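Local coordinates for protein cellulase CEL9M (Clostridium cellulolyticum, PDB 1IA6) that probably hydrolyses internal beta-1,4-glucosidic linkages in cellulose and related beta-glucans as a family 9 glycoside hydrolase, at residues I14-A26 / T51-F63. Numbering follows the deposited sequence.
Sequences IIFFDANKCGPQA and TGGYHDAGDHVKF. With ZN (zinc ion), chain C.
C22 and H55 supply two of the four ligands of a Cys2His2 zinc site, completed by C38 and H39, in the loops between helices 6-15 and 64-80, at one end of the helical barrel of this family 9 module. C22 SG, turned anti to the backbone N (chi1 -175°), binds the zinc ion at 2.3 Å, while H55 NE2 meets the metal at 2.1 Å. Using NE2 for the metal leaves ND1 of the imidazole for an in-plane water, which also donates to A19 O. The ring is sandwiched: N20 O and K21 C lie over one face, and H60 CD2 covers the opposite face, offset toward the rim.

Two bonds bridge the loop backbones: H55 N to N20 O at 2.7 Å, almost straight at 170°, and C22 N to G53 O at 3.0 Å. Glycine suits positions 23 and 52, whose backbone angles would jam a CB against the preceding carbonyl O. Asparagine suits position 20 because N20 ND2 serves two carbonyls, A57 O in plane on a lone pair and H55 O from above its plane, while H364 engages the amide's other end. Y54 gives the extended K21 chain an apolar flank, K21 CG touching Y54 CE2 at 3.5 Å, and its hydroxyl reaches Q97 O. K21 NZ, which also has a polar partner in Q97, salt-bridges D18 OD1 at 2.9 Å from above the carboxylate plane.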
ATOM      1  N   ILE A  14      -0.000   9.964  -6.054  1.00  6.16           N
ATOM      2  CA  ILE A  14       1.340   9.906  -5.475  1.00  7.46           C
ATOM      3  C   ILE A  14       1.486  11.022  -4.442  1.00  9.21           C
ATOM      4  O   ILE A  14       2.064  10.827  -3.376  1.00  8.16           O
ATOM      5  CB  ILE A  14       2.417  10.085  -6.557  1.00  7.07           C
ATOM      6  CG1 ILE A  14       2.352   8.920  -7.546  1.00  9.79           C
ATOM      7  CG2 ILE A  14       3.797  10.190  -5.909  1.00  7.34           C
ATOM      8  CD1 ILE A  14       3.159   9.150  -8.814  1.00 10.08           C
ATOM      9  N   ILE A  15       0.950  12.194  -4.773  1.00  9.42           N
ATOM     10  CA  ILE A  15       1.001  13.355  -3.888  1.00  9.81           C
ATOM     11  C   ILE A  15       0.328  13.085  -2.544  1.00  9.25           C
ATOM     12  O   ILE A  15       0.756  13.603  -1.509  1.00 10.08           O
ATOM     13  CB  ILE A  15       0.334  14.576  -4.568  1.00 11.75           C
ATOM     14  CG1 ILE A  15       1.327  15.226  -5.535  1.00 14.64           C
ATOM     15  CG2 ILE A  15      -0.164  15.566  -3.528  1.00 17.28           C
ATOM     16  CD1 ILE A  15       0.685  16.228  -6.492  1.00 17.16           C
ATOM     17  N   PHE A  16      -0.723  12.275  -2.564  1.00  7.88           N
ATOM     18  CA  PHE A  16      -1.453  11.927  -1.347  1.00  8.43           C
ATOM     19  C   PHE A  16      -0.546  11.551  -0.177  1.00  8.24           C
ATOM     20  O   PHE A  16      -0.767  11.982   0.950  1.00  9.00           O
ATOM     21  CB  PHE A  16      -2.398  10.751  -1.613  1.00  9.22           C
ATOM     22  CG  PHE A  16      -2.884  10.078  -0.362  1.00 10.24           C
ATOM     23  CD1 PHE A  16      -3.809  10.702   0.465  1.00 11.94           C
ATOM     24  CD2 PHE A  16      -2.379   8.834   0.014  1.00 11.37           C
ATOM     25  CE1 PHE A  16      -4.226  10.101   1.649  1.00 13.80           C
ATOM     26  CE2 PHE A  16      -2.789   8.226   1.195  1.00 12.64           C
ATOM     27  CZ  PHE A  16      -3.714   8.859   2.014  1.00 13.77           C
ATOM     28  N   PHE A  17       0.471  10.741  -0.447  1.00  7.89           N
ATOM     29  CA  PHE A  17       1.365  10.288   0.611  1.00  8.81           C
ATOM     30  C   PHE A  17       2.012  11.396   1.431  1.00  8.59           C
ATOM     31  O   PHE A  17       2.348  11.186   2.596  1.00  8.28           O
ATOM     32  CB  PHE A  17       2.405   9.338   0.017  1.00  8.77           C
ATOM     33  CG  PHE A  17       1.810   8.039  -0.449  1.00  8.90           C
ATOM     34  CD1 PHE A  17       1.530   7.023   0.460  1.00  9.38           C
ATOM     35  CD2 PHE A  17       1.451   7.861  -1.781  1.00  8.06           C
ATOM     36  CE1 PHE A  17       0.898   5.850   0.053  1.00  8.55           C
ATOM     37  CE2 PHE A  17       0.818   6.692  -2.199  1.00  8.67           C
ATOM     38  CZ  PHE A  17       0.539   5.685  -1.281  1.00  8.77           C
ATOM     39  N   ASP A  18       2.165  12.577   0.835  1.00  8.99           N
ATOM     40  CA  ASP A  18       2.739  13.719   1.540  1.00  9.29           C
ATOM     41  C   ASP A  18       1.891  14.072   2.768  1.00  9.39           C
ATOM     42  O   ASP A  18       2.409  14.570   3.769  1.00  9.90           O
ATOM     43  CB  ASP A  18       2.804  14.951   0.616  1.00  8.36           C
ATOM     44  CG  ASP A  18       4.098  15.030  -0.179  1.00 12.14           C
ATOM     45  OD1 ASP A  18       4.876  14.055  -0.164  1.00 10.36           O
ATOM     46  OD2 ASP A  18       4.334  16.078  -0.828  1.00 10.17           O
ATOM     47  N   ALA A  19       0.589  13.816   2.696  1.00  9.24           N
ATOM     48  CA  ALA A  19      -0.301  14.147   3.810  1.00  7.92           C
ATOM     49  C   ALA A  19      -0.090  13.282   5.043  1.00  8.40           C
ATOM     50  O   ALA A  19      -0.482  13.663   6.147  1.00  8.89           O
ATOM     51  CB  ALA A  19      -1.762  14.052   3.365  1.00  8.34           C
ATOM     52  N   ASN A  20       0.526  12.120   4.862  1.00  7.47           N
ATOM     53  CA  ASN A  20       0.742  11.211   5.983  1.00  9.06           C
ATOM     54  C   ASN A  20       2.182  11.089   6.468  1.00  8.61           C
ATOM     55  O   ASN A  20       2.465  10.296   7.371  1.00  8.73           O
ATOM     56  CB  ASN A  20       0.186   9.828   5.634  1.00  7.35           C
ATOM     57  CG  ASN A  20      -1.326   9.752   5.807  1.00 10.88           C
ATOM     58  OD1 ASN A  20      -2.031  10.739   5.598  1.00 10.97           O
ATOM     59  ND2 ASN A  20      -1.830   8.576   6.182  1.00  9.61           N
ATOM     60  N   LYS A  21       3.084  11.873   5.892  1.00  8.24           N
ATOM     61  CA  LYS A  21       4.480  11.815   6.313  1.00  9.36           C
ATOM     62  C   LYS A  21       4.601  12.161   7.788  1.00  9.18           C
ATOM     63  O   LYS A  21       3.940  13.072   8.286  1.00 10.09           O
ATOM     64  CB  LYS A  21       5.347  12.741   5.454  1.00  9.32           C
ATOM     65  CG  LYS A  21       5.608  12.153   4.075  1.00  8.86           C
ATOM     66  CD  LYS A  21       6.473  13.034   3.200  1.00 11.68           C
ATOM     67  CE  LYS A  21       6.718  12.352   1.856  1.00 10.11           C
ATOM     68  NZ  LYS A  21       7.443  13.220   0.896  1.00 12.72           N
ATOM     69  N   CYS A  22       5.450  11.411   8.480  1.00  9.02           N
ATOM     70  CA  CYS A  22       5.659  11.578   9.912  1.00  9.96           C
ATOM     71  C   CYS A  22       7.130  11.868  10.192  1.00 11.03           C
ATOM     72  O   CYS A  22       8.005  11.436   9.442  1.00 10.91           O
ATOM     73  CB  CYS A  22       5.235  10.285  10.613  1.00  8.99           C
ATOM     74  SG  CYS A  22       5.268  10.270  12.412  1.00  9.07           S
ATOM     75  N   GLY A  23       7.401  12.605  11.265  1.00 10.61           N
ATOM     76  CA  GLY A  23       8.780  12.895  11.609  1.00 10.95           C
ATOM     77  C   GLY A  23       9.213  14.344  11.503  1.00 11.92           C
ATOM     78  O   GLY A  23       8.461  15.201  11.029  1.00 10.64           O
ATOM     79  N   PRO A  24      10.443  14.648  11.947  1.00 13.69           N
ATOM     80  CA  PRO A  24      11.003  16.001  11.914  1.00 15.58           C
ATOM     81  C   PRO A  24      11.077  16.587  10.508  1.00 15.81           C
ATOM     82  O   PRO A  24      10.997  17.798  10.333  1.00 16.08           O
ATOM     83  CB  PRO A  24      12.393  15.816  12.524  1.00 15.31           C
ATOM     84  CG  PRO A  24      12.206  14.660  13.454  1.00 18.25           C
ATOM     85  CD  PRO A  24      11.362  13.720  12.630  1.00 14.56           C
ATOM     86  N   GLN A  25      11.225  15.722   9.508  1.00 15.47           N
ATOM     87  CA  GLN A  25      11.336  16.172   8.123  1.00 17.19           C
ATOM     88  C   GLN A  25      10.059  15.995   7.305  1.00 15.93           C
ATOM     89  O   GLN A  25      10.089  16.049   6.074  1.00 15.84           O
ATOM     90  CB  GLN A  25      12.487  15.432   7.439  1.00 20.36           C
ATOM     91  CG  GLN A  25      13.834  15.653   8.106  1.00 27.18           C
ATOM     92  CD  GLN A  25      14.964  14.954   7.381  1.00 31.53           C
ATOM     93  OE1 GLN A  25      14.999  13.726   7.296  1.00 35.64           O
ATOM     94  NE2 GLN A  25      15.896  15.735   6.847  1.00 34.69           N
ATOM     95  N   ALA A  26       8.939  15.795   7.989  1.00 14.20           N
ATOM     96  CA  ALA A  26       7.660  15.594   7.320  1.00 14.34           C
ATOM     97  C   ALA A  26       7.298  16.737   6.374  1.00 16.25           C
ATOM     98  O   ALA A  26       6.737  16.506   5.305  1.00 16.84           O
ATOM     99  CB  ALA A  26       6.554  15.404   8.357  1.00 11.91           C
ATOM    100  N   THR A  51      12.005   7.868  14.115  1.00 11.80           N
ATOM    101  CA  THR A  51      11.227   8.917  13.469  1.00 11.52           C
ATOM    102  C   THR A  51      11.172   8.667  11.966  1.00 12.37           C
ATOM    103  O   THR A  51      12.029   7.976  11.409  1.00 12.13           O
ATOM    104  CB  THR A  51      11.834  10.313  13.719  1.00 14.24           C
ATOM    105  OG1 THR A  51      13.175  10.356  13.208  1.00 13.28           O
ATOM    106  CG2 THR A  51      11.849  10.624  15.210  1.00 14.75           C
ATOM    107  N   GLY A  52      10.160   9.231  11.316  1.00 10.80           N
ATOM    108  CA  GLY A  52      10.012   9.059   9.884  1.00 11.18           C
ATOM    109  C   GLY A  52       8.865   8.120   9.569  1.00 10.77           C
ATOM    110  O   GLY A  52       8.035   7.831  10.433  1.00 10.05           O
ATOM    111  N   GLY A  53       8.816   7.633   8.336  1.00  9.61           N
ATOM    112  CA  GLY A  53       7.740   6.735   7.968  1.00  9.64           C
ATOM    113  C   GLY A  53       6.446   7.496   7.769  1.00  8.83           C
ATOM    114  O   GLY A  53       6.448   8.727   7.673  1.00  8.85           O
ATOM    115  N   TYR A  54       5.333   6.771   7.729  1.00  8.04           N
ATOM    116  CA  TYR A  54       4.038   7.394   7.494  1.00  8.32           C
ATOM    117  C   TYR A  54       2.945   7.016   8.479  1.00  7.92           C
ATOM    118  O   TYR A  54       2.909   5.895   8.990  1.00  7.42           O
ATOM    119  CB  TYR A  54       3.520   7.021   6.102  1.00  6.23           C
ATOM    120  CG  TYR A  54       4.357   7.485   4.934  1.00  8.69           C
ATOM    121  CD1 TYR A  54       5.526   6.814   4.572  1.00  9.24           C
ATOM    122  CD2 TYR A  54       3.942   8.557   4.146  1.00  8.08           C
ATOM    123  CE1 TYR A  54       6.252   7.197   3.443  1.00  8.25           C
ATOM    124  CE2 TYR A  54       4.658   8.947   3.024  1.00  9.70           C
ATOM    125  CZ  TYR A  54       5.808   8.261   2.674  1.00  9.39           C
ATOM    126  OH  TYR A  54       6.490   8.626   1.538  1.00 11.49           O
ATOM    127  N   HIS A  55       2.043   7.962   8.729  1.00  6.87           N
ATOM    128  CA  HIS A  55       0.886   7.707   9.581  1.00  7.06           C
ATOM    129  C   HIS A  55       0.096   6.708   8.740  1.00  6.72           C
ATOM    130  O   HIS A  55       0.046   6.836   7.514  1.00  5.98           O
ATOM    131  CB  HIS A  55       0.066   8.982   9.758  1.00  6.14           C
ATOM    132  CG  HIS A  55       0.810  10.086  10.439  1.00  6.27           C
ATOM    133  ND1 HIS A  55       0.588  11.417  10.155  1.00  6.76           N
ATOM    134  CD2 HIS A  55       1.765  10.059  11.397  1.00  7.06           C
ATOM    135  CE1 HIS A  55       1.376  12.162  10.908  1.00  6.92           C
ATOM    136  NE2 HIS A  55       2.100  11.362  11.672  1.00  8.95           N
ATOM    137  N   ASP A  56      -0.539   5.739   9.385  1.00  5.42           N
ATOM    138  CA  ASP A  56      -1.275   4.711   8.660  1.00  6.85           C
ATOM    139  C   ASP A  56      -2.482   5.128   7.823  1.00  7.35           C
ATOM    140  O   ASP A  56      -2.563   4.802   6.640  1.00  6.63           O
ATOM    141  CB  ASP A  56      -1.719   3.606   9.622  1.00  6.99           C
ATOM    142  CG  ASP A  56      -2.346   2.431   8.896  1.00  8.38           C
ATOM    143  OD1 ASP A  56      -1.621   1.765   8.134  1.00  8.77           O
ATOM    144  OD2 ASP A  56      -3.559   2.179   9.074  1.00  9.38           O
ATOM    145  N   ALA A  57      -3.433   5.831   8.427  1.00  6.29           N
ATOM    146  CA  ALA A  57      -4.632   6.208   7.691  1.00  8.58           C
ATOM    147  C   ALA A  57      -5.079   7.614   8.055  1.00  8.65           C
ATOM    148  O   ALA A  57      -4.462   8.593   7.639  1.00 10.08           O
ATOM    149  CB  ALA A  57      -5.745   5.200   7.989  1.00  9.81           C
ATOM    150  N   GLY A  58      -6.161   7.704   8.821  1.00  8.18           N
ATOM    151  CA  GLY A  58      -6.658   8.997   9.255  1.00  8.14           C
ATOM    152  C   GLY A  58      -6.120   9.253  10.649  1.00  8.86           C
ATOM    153  O   GLY A  58      -6.326  10.320  11.232  1.00  9.46           O
ATOM    154  N   ASP A  59      -5.433   8.243  11.180  1.00  8.60           N
ATOM    155  CA  ASP A  59      -4.828   8.304  12.501  1.00  8.86           C
ATOM    156  C   ASP A  59      -3.322   8.527  12.362  1.00  9.88           C
ATOM    157  O   ASP A  59      -2.828   8.788  11.266  1.00  9.41           O
ATOM    158  CB  ASP A  59      -5.106   7.015  13.284  1.00  9.08           C
ATOM    159  CG  ASP A  59      -4.704   5.765  12.523  1.00 11.60           C
ATOM    160  OD1 ASP A  59      -4.147   5.891  11.415  1.00 10.83           O
ATOM    161  OD2 ASP A  59      -4.944   4.651  13.037  1.00 13.20           O
ATOM    162  N   HIS A  60      -2.587   8.392  13.461  1.00  8.28           N
ATOM    163  CA  HIS A  60      -1.157   8.658  13.422  1.00  8.69           C
ATOM    164  C   HIS A  60      -0.228   7.518  13.806  1.00  7.83           C
ATOM    165  O   HIS A  60       0.984   7.702  13.884  1.00 10.23           O
ATOM    166  CB  HIS A  60      -0.874   9.884  14.291  1.00  9.89           C
ATOM    167  CG  HIS A  60      -1.653  11.097  13.883  1.00 10.90           C
ATOM    168  ND1 HIS A  60      -2.196  11.978  14.794  1.00 11.26           N
ATOM    169  CD2 HIS A  60      -1.980  11.575  12.657  1.00 12.92           C
ATOM    170  CE1 HIS A  60      -2.827  12.943  14.148  1.00 13.14           C
ATOM    171  NE2 HIS A  60      -2.710  12.722  12.849  1.00 12.03           N
ATOM    172  N   VAL A  61      -0.789   6.340  14.040  1.00  8.89           N
ATOM    173  CA  VAL A  61       0.020   5.184  14.399  1.00  8.97           C
ATOM    174  C   VAL A  61       0.735   4.643  13.162  1.00  9.87           C
ATOM    175  O   VAL A  61       0.210   4.713  12.051  1.00  8.71           O
ATOM    176  CB  VAL A  61      -0.860   4.063  14.989  1.00 10.08           C
ATOM    177  CG1 VAL A  61      -0.017   2.825  15.292  1.00 11.10           C
ATOM    178  CG2 VAL A  61      -1.546   4.565  16.251  1.00 11.97           C
ATOM    179  N   LYS A  62       1.943   4.120  13.356  1.00  8.08           N
ATOM    180  CA  LYS A  62       2.690   3.533  12.256  1.00  7.46           C
ATOM    181  C   LYS A  62       2.623   2.020  12.466  1.00  7.94           C
ATOM    182  O   LYS A  62       3.321   1.469  13.315  1.00  9.35           O
ATOM    183  CB  LYS A  62       4.136   4.051  12.261  1.00  7.92           C
ATOM    184  CG  LYS A  62       4.187   5.578  12.162  1.00  7.98           C
ATOM    185  CD  LYS A  62       5.588   6.147  11.964  1.00 12.94           C
ATOM    186  CE  LYS A  62       6.422   6.072  13.228  1.00 10.57           C
ATOM    187  NZ  LYS A  62       7.643   6.921  13.106  1.00  9.06           N
ATOM    188  N   PHE A  63       1.732   1.375  11.713  1.00  6.80           N
ATOM    189  CA  PHE A  63       1.507  -0.071  11.774  1.00  7.93           C
ATOM    190  C   PHE A  63       2.408  -0.779  10.769  1.00  7.43           C
ATOM    191  O   PHE A  63       2.329  -0.520   9.575  1.00  8.50           O
ATOM    192  CB  PHE A  63       0.043  -0.392  11.449  1.00  7.50           C
ATOM    193  CG  PHE A  63      -0.928  -0.032  12.544  1.00  9.73           C
ATOM    194  CD1 PHE A  63      -0.984  -0.783  13.716  1.00 10.29           C
ATOM    195  CD2 PHE A  63      -1.802   1.036  12.391  1.00 10.68           C
ATOM    196  CE1 PHE A  63      -1.903  -0.475  14.721  1.00 11.56           C
ATOM    197  CE2 PHE A  63      -2.728   1.353  13.389  1.00 12.47           C
ATOM    198  CZ  PHE A  63      -2.777   0.595  14.555  1.00 10.34           C
TER
HETATM  199 ZN    ZN C1264       3.768  11.947  12.796  1.00 13.00          ZN
HETATM  200  O   HOH W   1      -1.110  12.894   8.752  1.00 13.35           O